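Local atomic coordinates of D-glucosaminate-6-phosphate ammonia lyase (Salmonella typhimurium, PDB entry 7LCE), a protein that belongs to the fold type I family of pyridoxal-phosphate enzymes, related to selenocysteine synthase, and carries its cofactor covalently attached within the chain. Residues 15-20 / 346-351; 60-65 / 220-225. All coordinates share one frame; numbering follows the deposited sequence.

Contact 1 of 2, residues 15-20 / 346-351; sequences INACGK and RTVAEG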
ATOM      1  N   ILE A  15     -15.727  28.870  49.726  1.00 64.01           N
ATOM      2  CA  ILE A  15     -17.140  29.226  49.699  1.00 61.07           C
ATOM      3  C   ILE A  15     -17.540  29.382  48.240  1.00 63.05           C
ATOM      4  O   ILE A  15     -17.028  30.265  47.541  1.00 66.25           O
ATOM      5  CB  ILE A  15     -17.426  30.516  50.481  1.00 60.05           C
ATOM      6  CG1 ILE A  15     -16.965  30.379  51.930  1.00 64.73           C
ATOM      7  CG2 ILE A  15     -18.911  30.850  50.425  1.00 70.21           C
ATOM      8  CD1 ILE A  15     -17.298  31.584  52.781  1.00 63.59           C
ATOM      9  N   ASN A  16     -18.461  28.540  47.787  1.00 58.75           N
ATOM     10  CA  ASN A  16     -18.848  28.487  46.386  1.00 59.50           C
ATOM     11  C   ASN A  16     -20.116  29.299  46.184  1.00 70.16           C
ATOM     12  O   ASN A  16     -21.161  28.982  46.761  1.00 79.36           O
ATOM     13  CB  ASN A  16     -19.064  27.045  45.932  1.00 67.96           C
ATOM     14  CG  ASN A  16     -19.226  26.925  44.429  1.00 83.83           C
ATOM     15  OD1 ASN A  16     -19.585  27.888  43.748  1.00 79.24           O
ATOM     16  ND2 ASN A  16     -18.969  25.733  43.904  1.00 84.62           N
ATOM     17  N   ALA A  17     -20.029  30.324  45.337  1.00 67.30           N
ATOM     18  CA  ALA A  17     -21.185  31.133  44.980  1.00 67.02           C
ATOM     19  C   ALA A  17     -21.303  31.308  43.472  1.00 76.17           C
ATOM     20  O   ALA A  17     -22.091  32.146  43.018  1.00 76.39           O
ATOM     21  CB  ALA A  17     -21.124  32.501  45.667  1.00 59.03           C
ATOM     22  N   CYS A  18     -20.541  30.546  42.689  1.00 83.74           N
ATOM     23  CA  CYS A  18     -20.609  30.594  41.234  1.00 83.44           C
ATOM     24  C   CYS A  18     -21.508  29.508  40.655  1.00 82.13           C
ATOM     25  O   CYS A  18     -22.333  29.789  39.781  1.00 93.00           O
ATOM     26  CB  CYS A  18     -19.199  30.484  40.643  1.00 62.04           C
ATOM     27  SG  CYS A  18     -19.095  30.878  38.882  1.00 99.05           S
ATOM     28  N   GLY A  19     -21.376  28.280  41.132  1.00 79.30           N
ATOM     29  CA  GLY A  19     -22.157  27.172  40.624  1.00 76.92           C
ATOM     30  C   GLY A  19     -21.392  25.870  40.763  1.00 72.81           C
ATOM     31  O   GLY A  19     -20.390  25.787  41.467  1.00 75.88           O
ATOM     32  N   LYS A  20     -21.889  24.848  40.064  1.00 74.68           N
ATOM     33  CA  LYS A  20     -21.305  23.506  40.125  1.00 71.88           C
ATOM     34  C   LYS A  20     -20.088  23.470  39.204  1.00 72.25           C
ATOM     35  O   LYS A  20     -20.144  23.049  38.045  1.00 79.67           O
ATOM     36  CB  LYS A  20     -22.343  22.453  39.751  1.00 64.82           C
ATOM     37  CG  LYS A  20     -23.715  22.698  40.378  1.00 75.80           C
ATOM     38  CD  LYS A  20     -23.813  22.158  41.801  1.00 67.11           C
ATOM     39  CE  LYS A  20     -24.114  20.673  41.822  1.00 81.37           C
ATOM     40  NZ  LYS A  20     -25.433  20.373  41.198  1.00102.48           N
ATOM     41  N   ARG A 346     -27.187  28.768  45.728  1.00 64.23           N
ATOM     42  CA  ARG A 346     -27.482  27.340  45.741  1.00 64.77           C
ATOM     43  C   ARG A 346     -26.317  26.529  46.300  1.00 76.08           C
ATOM     44  O   ARG A 346     -26.530  25.542  47.014  1.00 86.43           O
ATOM     45  CB  ARG A 346     -27.856  26.882  44.330  1.00 54.08           C
ATOM     46  CG  ARG A 346     -29.102  27.586  43.793  1.00 58.33           C
ATOM     47  CD  ARG A 346     -29.455  27.166  42.373  1.00 62.04           C
ATOM     48  NE  ARG A 346     -28.580  27.790  41.387  1.00 89.37           N
ATOM     49  CZ  ARG A 346     -28.588  27.513  40.091  1.00 94.26           C
ATOM     50  NH1 ARG A 346     -29.428  26.629  39.578  1.00 95.18           N
ATOM     51  NH2 ARG A 346     -27.737  28.144  39.287  1.00100.25           N
ATOM     52  N   THR A 347     -25.083  26.929  46.003  1.00 74.83           N
ATOM     53  CA  THR A 347     -23.906  26.239  46.518  1.00 72.84           C
ATOM     54  C   THR A 347     -23.408  26.810  47.841  1.00 72.95           C
ATOM     55  O   THR A 347     -22.457  26.265  48.412  1.00 75.16           O
ATOM     56  CB  THR A 347     -22.768  26.281  45.492  1.00 72.36           C
ATOM     57  OG1 THR A 347     -22.499  27.638  45.122  1.00 79.63           O
ATOM     58  CG2 THR A 347     -23.144  25.490  44.250  1.00 78.33           C
ATOM     59  N   VAL A 348     -24.009  27.889  48.334  1.00 77.36           N
ATOM     60  CA  VAL A 348     -23.585  28.494  49.594  1.00 67.66           C
ATOM     61  C   VAL A 348     -24.259  27.764  50.747  1.00 63.39           C
ATOM     62  O   VAL A 348     -25.472  27.527  50.724  1.00 86.40           O
ATOM     63  CB  VAL A 348     -23.919  29.994  49.619  1.00 57.47           C
ATOM     64  CG1 VAL A 348     -23.367  30.640  50.882  1.00 65.28           C
ATOM     65  CG2 VAL A 348     -23.375  30.687  48.380  1.00 63.85           C
ATOM     66  N   ALA A 349     -23.476  27.416  51.765  1.00 61.69           N
ATOM     67  CA  ALA A 349     -24.004  26.720  52.925  1.00 53.96           C
ATOM     68  C   ALA A 349     -24.447  27.721  53.987  1.00 77.32           C
ATOM     69  O   ALA A 349     -24.257  28.932  53.859  1.00 83.06           O
ATOM     70  CB  ALA A 349     -22.963  25.759  53.497  1.00 56.96           C
ATOM     71  N   GLU A 350     -25.046  27.195  55.054  1.00 81.28           N
ATOM     72  CA  GLU A 350     -25.541  28.050  56.124  1.00101.52           C
ATOM     73  C   GLU A 350     -24.382  28.705  56.863  1.00 91.57           C
ATOM     74  O   GLU A 350     -23.431  28.032  57.274  1.00 79.73           O
ATOM     75  CB  GLU A 350     -26.412  27.246  57.087  1.00110.42           C
ATOM     76  CG  GLU A 350     -27.787  26.922  56.526  1.00127.75           C
ATOM     77  CD  GLU A 350     -28.576  28.167  56.166  1.00141.55           C
ATOM     78  OE1 GLU A 350     -28.485  29.169  56.907  1.00147.42           O
ATOM     79  OE2 GLU A 350     -29.279  28.150  55.134  1.00145.45           O
ATOM     80  N   GLY A 351     -24.470  30.023  57.038  1.00 89.62           N
ATOM     81  CA  GLY A 351     -23.447  30.802  57.692  1.00 80.45           C
ATOM     82  C   GLY A 351     -22.396  31.367  56.756  1.00 77.83           C
ATOM     83  O   GLY A 351     -21.797  32.403  57.065  1.00 74.40           O
TER
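The hydroxyl of Thr347 donates to the main-chain carbonyl of Asn16 from above rather than in its plane: Thr347 OG1 stands 2.5 Å from Asn16 O, a short separation that is not precise at this resolution, and 72° out of the carbonyl plane. The acceptor residue, Asn16, also heads an Asx turn; it lies in strand 13-17, which pairs in parallel with strand 327-331, and the donor belongs to the loop between strand 340-343 and helix 352-365. Thr347 can make this bond because its chi1 of 55° sets OG1 between its own backbone N and carbonyl carbon, on the side facing the strand.

Asn16 also shapes the chain that follows it. With CG anti to the backbone N (chi1 -170°), its amide turns back over residues 18 and 19 to form the Asx turn. Asn16 OD1 accepts from Cys18 N at 3.0 Å, with the N almost straight beyond the oxygen, and from Gly19 N at 3.2 Å, while Asn16 ND2 donates to Gly19 O at 2.8 Å. Three bonds thus fix the rotation of the buried amide, and asparagine suits the site because it supplies both acceptor and donor. Gly19 has a positive phi at which any side chain would collide with the carbonyl oxygen of Cys18, so glycine suits the turn.

Apolar groups fill in beside the polar bond. The CG2 branch of Val348 lies 4.0 Å from Ala17 CB, and CG1 faces Ile15 CG2; both Ile15 and Val348 also meet helix 352-365. Phe44 of the second subunit packs on Asn16 and Thr347, so the contact borders a subunit interface. Lys20 carries its amine to Asn216 and to the main-chain O of the cofactor-bearing residue 213, while partway along its bent chain Lys20 CD passes 4.2 Å from Thr347 CG2.

Contact 2 of 2, residues 60-65 / 220-225; sequences RYTGAE and SGFITG
Two groups grip the hydroxyl of Thr224: Thr62 OG1 lies 2.8 Å from Thr224 OG1, and Ser67 OG of the neighbouring strand is its other partner. Thr62 is the last residue of helix 47-62, whereas Thr224 sits in strand 221-225, the strand of the large mixed sheet that runs antiparallel to both its neighbours, a hallmark of fold type I pyridoxal-phosphate enzymes.

The two threonines reach toward each other tip to tip, and either hydroxyl could be the donor. Their rotamers differ: a chi1 of -176° swings Thr224 OG1 away from its own backbone N, out to meet Thr62, whereas Thr62 places its own between the backbone N and the carbonyl carbon. From there Thr62 OG1 also takes a weak bond from Ala64 N at 3.3 Å, besides a weak one to Ser59 O in its own helix, across the turn where Gly63, just past the helix, takes the positive phi (81°) that glycine tolerates best. Threonine suits both places, since each hydroxyl finds a polar partner in buried surroundings while the methyl joins the apolar packing. Thr62 CG2 approaches the Phe222 ring obliquely, 4.1 Å from CE2, and Leu196 touches both side chains.

Beyond the turn the chain draws close to the end of the strand. Ala64 turns its small methyl toward Thr224 and Gly225, with CB 3.4 Å from Gly225 O, and Val200 covers Ala64 as well as Thr224. The carboxylate of Glu65 accepts from the backbone N of Lys227 through OE1, while its main chain makes a weak bond across the contact, Glu65 N to Gly225 O at 3.1 Å.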
ATOM      1  N   ARG A  60     -36.228   4.140  37.297  1.00 82.84           N
ATOM      2  CA  ARG A  60     -37.516   4.623  37.788  1.00 82.88           C
ATOM      3  C   ARG A  60     -37.617   6.139  37.696  1.00 83.89           C
ATOM      4  O   ARG A  60     -38.714   6.677  37.502  1.00 85.38           O
ATOM      5  CB  ARG A  60     -37.747   4.153  39.226  1.00 66.82           C
ATOM      6  CG  ARG A  60     -37.898   2.649  39.350  1.00 78.54           C
ATOM      7  CD  ARG A  60     -38.100   2.210  40.790  1.00 78.97           C
ATOM      8  NE  ARG A  60     -38.054   0.758  40.913  1.00110.56           N
ATOM      9  CZ  ARG A  60     -38.133   0.094  42.058  1.00104.92           C
ATOM     10  NH1 ARG A  60     -38.271   0.725  43.213  1.00 87.63           N
ATOM     11  NH2 ARG A  60     -38.067  -1.234  42.045  1.00102.90           N
ATOM     12  N   TYR A  61     -36.492   6.843  37.823  1.00 77.30           N
ATOM     13  CA  TYR A  61     -36.520   8.298  37.744  1.00 66.41           C
ATOM     14  C   TYR A  61     -36.492   8.794  36.304  1.00 76.87           C
ATOM     15  O   TYR A  61     -37.000   9.884  36.021  1.00 89.26           O
ATOM     16  CB  TYR A  61     -35.341   8.892  38.519  1.00 63.72           C
ATOM     17  CG  TYR A  61     -35.263   8.455  39.963  1.00 70.85           C
ATOM     18  CD1 TYR A  61     -36.007   9.096  40.946  1.00 83.40           C
ATOM     19  CD2 TYR A  61     -34.442   7.402  40.347  1.00 82.02           C
ATOM     20  CE1 TYR A  61     -35.937   8.699  42.270  1.00 92.83           C
ATOM     21  CE2 TYR A  61     -34.366   6.999  41.668  1.00 87.27           C
ATOM     22  CZ  TYR A  61     -35.115   7.651  42.625  1.00 86.12           C
ATOM     23  OH  TYR A  61     -35.041   7.253  43.940  1.00 88.32           O
ATOM     24  N   THR A  62     -35.914   8.017  35.386  1.00 83.13           N
ATOM     25  CA  THR A  62     -35.804   8.425  33.991  1.00 73.31           C
ATOM     26  C   THR A  62     -36.901   7.858  33.102  1.00 73.00           C
ATOM     27  O   THR A  62     -37.154   8.418  32.029  1.00 75.49           O
ATOM     28  CB  THR A  62     -34.446   8.009  33.414  1.00 68.59           C
ATOM     29  OG1 THR A  62     -34.421   6.588  33.226  1.00 78.73           O
ATOM     30  CG2 THR A  62     -33.321   8.413  34.352  1.00 69.04           C
ATOM     31  N   GLY A  63     -37.542   6.765  33.506  1.00 79.24           N
ATOM     32  CA  GLY A  63     -38.569   6.155  32.691  1.00 66.66           C
ATOM     33  C   GLY A  63     -38.067   5.264  31.578  1.00 80.20           C
ATOM     34  O   GLY A  63     -38.874   4.819  30.753  1.00 86.12           O
ATOM     35  N   ALA A  64     -36.767   4.986  31.525  1.00 83.43           N
ATOM     36  CA  ALA A  64     -36.208   4.142  30.483  1.00 70.88           C
ATOM     37  C   ALA A  64     -36.328   2.671  30.869  1.00 69.71           C
ATOM     38  O   ALA A  64     -36.747   2.321  31.973  1.00 85.74           O
ATOM     39  CB  ALA A  64     -34.752   4.515  30.213  1.00 73.82           C
ATOM     40  N   GLU A  65     -35.939   1.792  29.945  1.00 66.58           N
ATOM     41  CA  GLU A  65     -36.055   0.361  30.199  1.00 68.62           C
ATOM     42  C   GLU A  65     -35.004  -0.110  31.198  1.00 79.34           C
ATOM     43  O   GLU A  65     -35.317  -0.872  32.120  1.00 87.47           O
ATOM     44  CB  GLU A  65     -35.949  -0.408  28.883  1.00 77.88           C
ATOM     45  CG  GLU A  65     -36.976   0.028  27.847  1.00 66.08           C
ATOM     46  CD  GLU A  65     -36.808  -0.679  26.517  1.00 82.17           C
ATOM     47  OE1 GLU A  65     -35.720  -1.248  26.281  1.00 87.78           O
ATOM     48  OE2 GLU A  65     -37.755  -0.650  25.702  1.00 79.86           O
ATOM     49  N   SER A 220     -20.078  10.210  40.240  1.00 61.40           N
ATOM     50  CA  SER A 220     -20.871   9.176  39.591  1.00 60.29           C
ATOM     51  C   SER A 220     -21.481   9.740  38.317  1.00 55.63           C
ATOM     52  O   SER A 220     -21.498  10.953  38.091  1.00 64.61           O
ATOM     53  CB  SER A 220     -21.969   8.656  40.521  1.00 65.73           C
ATOM     54  OG  SER A 220     -22.842   9.707  40.892  1.00 70.56           O
ATOM     55  N   GLY A 221     -21.986   8.830  37.491  1.00 58.81           N
ATOM     56  CA  GLY A 221     -22.738   9.148  36.293  1.00 56.21           C
ATOM     57  C   GLY A 221     -23.505   7.907  35.898  1.00 55.20           C
ATOM     58  O   GLY A 221     -23.279   6.821  36.436  1.00 68.72           O
ATOM     59  N   PHE A 222     -24.432   8.069  34.958  1.00 50.30           N
ATOM     60  CA  PHE A 222     -25.196   6.908  34.529  1.00 58.61           C
ATOM     61  C   PHE A 222     -25.638   7.049  33.081  1.00 53.59           C
ATOM     62  O   PHE A 222     -25.801   8.157  32.562  1.00 66.02           O
ATOM     63  CB  PHE A 222     -26.404   6.669  35.447  1.00 61.23           C
ATOM     64  CG  PHE A 222     -27.333   7.845  35.566  1.00 58.84           C
ATOM     65  CD1 PHE A 222     -27.084   8.849  36.488  1.00 59.67           C
ATOM     66  CD2 PHE A 222     -28.473   7.928  34.787  1.00 55.69           C
ATOM     67  CE1 PHE A 222     -27.942   9.925  36.615  1.00 57.88           C
ATOM     68  CE2 PHE A 222     -29.336   9.003  34.910  1.00 61.99           C
ATOM     69  CZ  PHE A 222     -29.070  10.001  35.826  1.00 49.70           C
ATOM     70  N   ILE A 223     -25.805   5.898  32.434  1.00 51.42           N
ATOM     71  CA  ILE A 223     -26.383   5.786  31.102  1.00 57.72           C
ATOM     72  C   ILE A 223     -27.774   5.193  31.250  1.00 62.81           C
ATOM     73  O   ILE A 223     -27.954   4.195  31.959  1.00 71.82           O
ATOM     74  CB  ILE A 223     -25.516   4.913  30.181  1.00 49.17           C
ATOM     75  CG1 ILE A 223     -24.061   5.391  30.205  1.00 57.25           C
ATOM     76  CG2 ILE A 223     -26.084   4.908  28.772  1.00 49.14           C
ATOM     77  CD1 ILE A 223     -23.109   4.486  29.455  1.00 58.54           C
ATOM     78  N   THR A 224     -28.754   5.796  30.583  1.00 61.04           N
ATOM     79  CA  THR A 224     -30.134   5.339  30.648  1.00 58.60           C
ATOM     80  C   THR A 224     -30.709   5.251  29.240  1.00 60.45           C
ATOM     81  O   THR A 224     -30.403   6.085  28.382  1.00 76.82           O
ATOM     82  CB  THR A 224     -30.982   6.277  31.531  1.00 64.63           C
ATOM     83  OG1 THR A 224     -32.312   5.764  31.653  1.00 63.61           O
ATOM     84  CG2 THR A 224     -31.028   7.687  30.952  1.00 64.43           C
ATOM     85  N   GLY A 225     -31.524   4.230  28.997  1.00 59.09           N
ATOM     86  CA  GLY A 225     -32.074   4.044  27.663  1.00 61.29           C
ATOM     87  C   GLY A 225     -32.690   2.672  27.480  1.00 67.45           C
ATOM     88  O   GLY A 225     -33.212   2.076  28.429  1.00 75.11           O
TER

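In the fold
From the N terminus, the chain first runs through strand 13-17 and the turn that follows, up to Lys20, the early half of contact 1. Further on it forms helix 47-62, whose end supplies the first half of contact 2, and enters strand 66-70, outermost in the mixed sheet within this chain. After building most of that sheet it returns in strand 221-225, closing contact 2. Only much later, past strand 340-343, does residue range 346-351 come back to close contact 1, so the shorter loop lies wholly within the longer. Contact 1 joins the N-terminal strand to the C-terminal region; contact 2 joins a helix end to the large sheet. Their centres are about 28 Å apart.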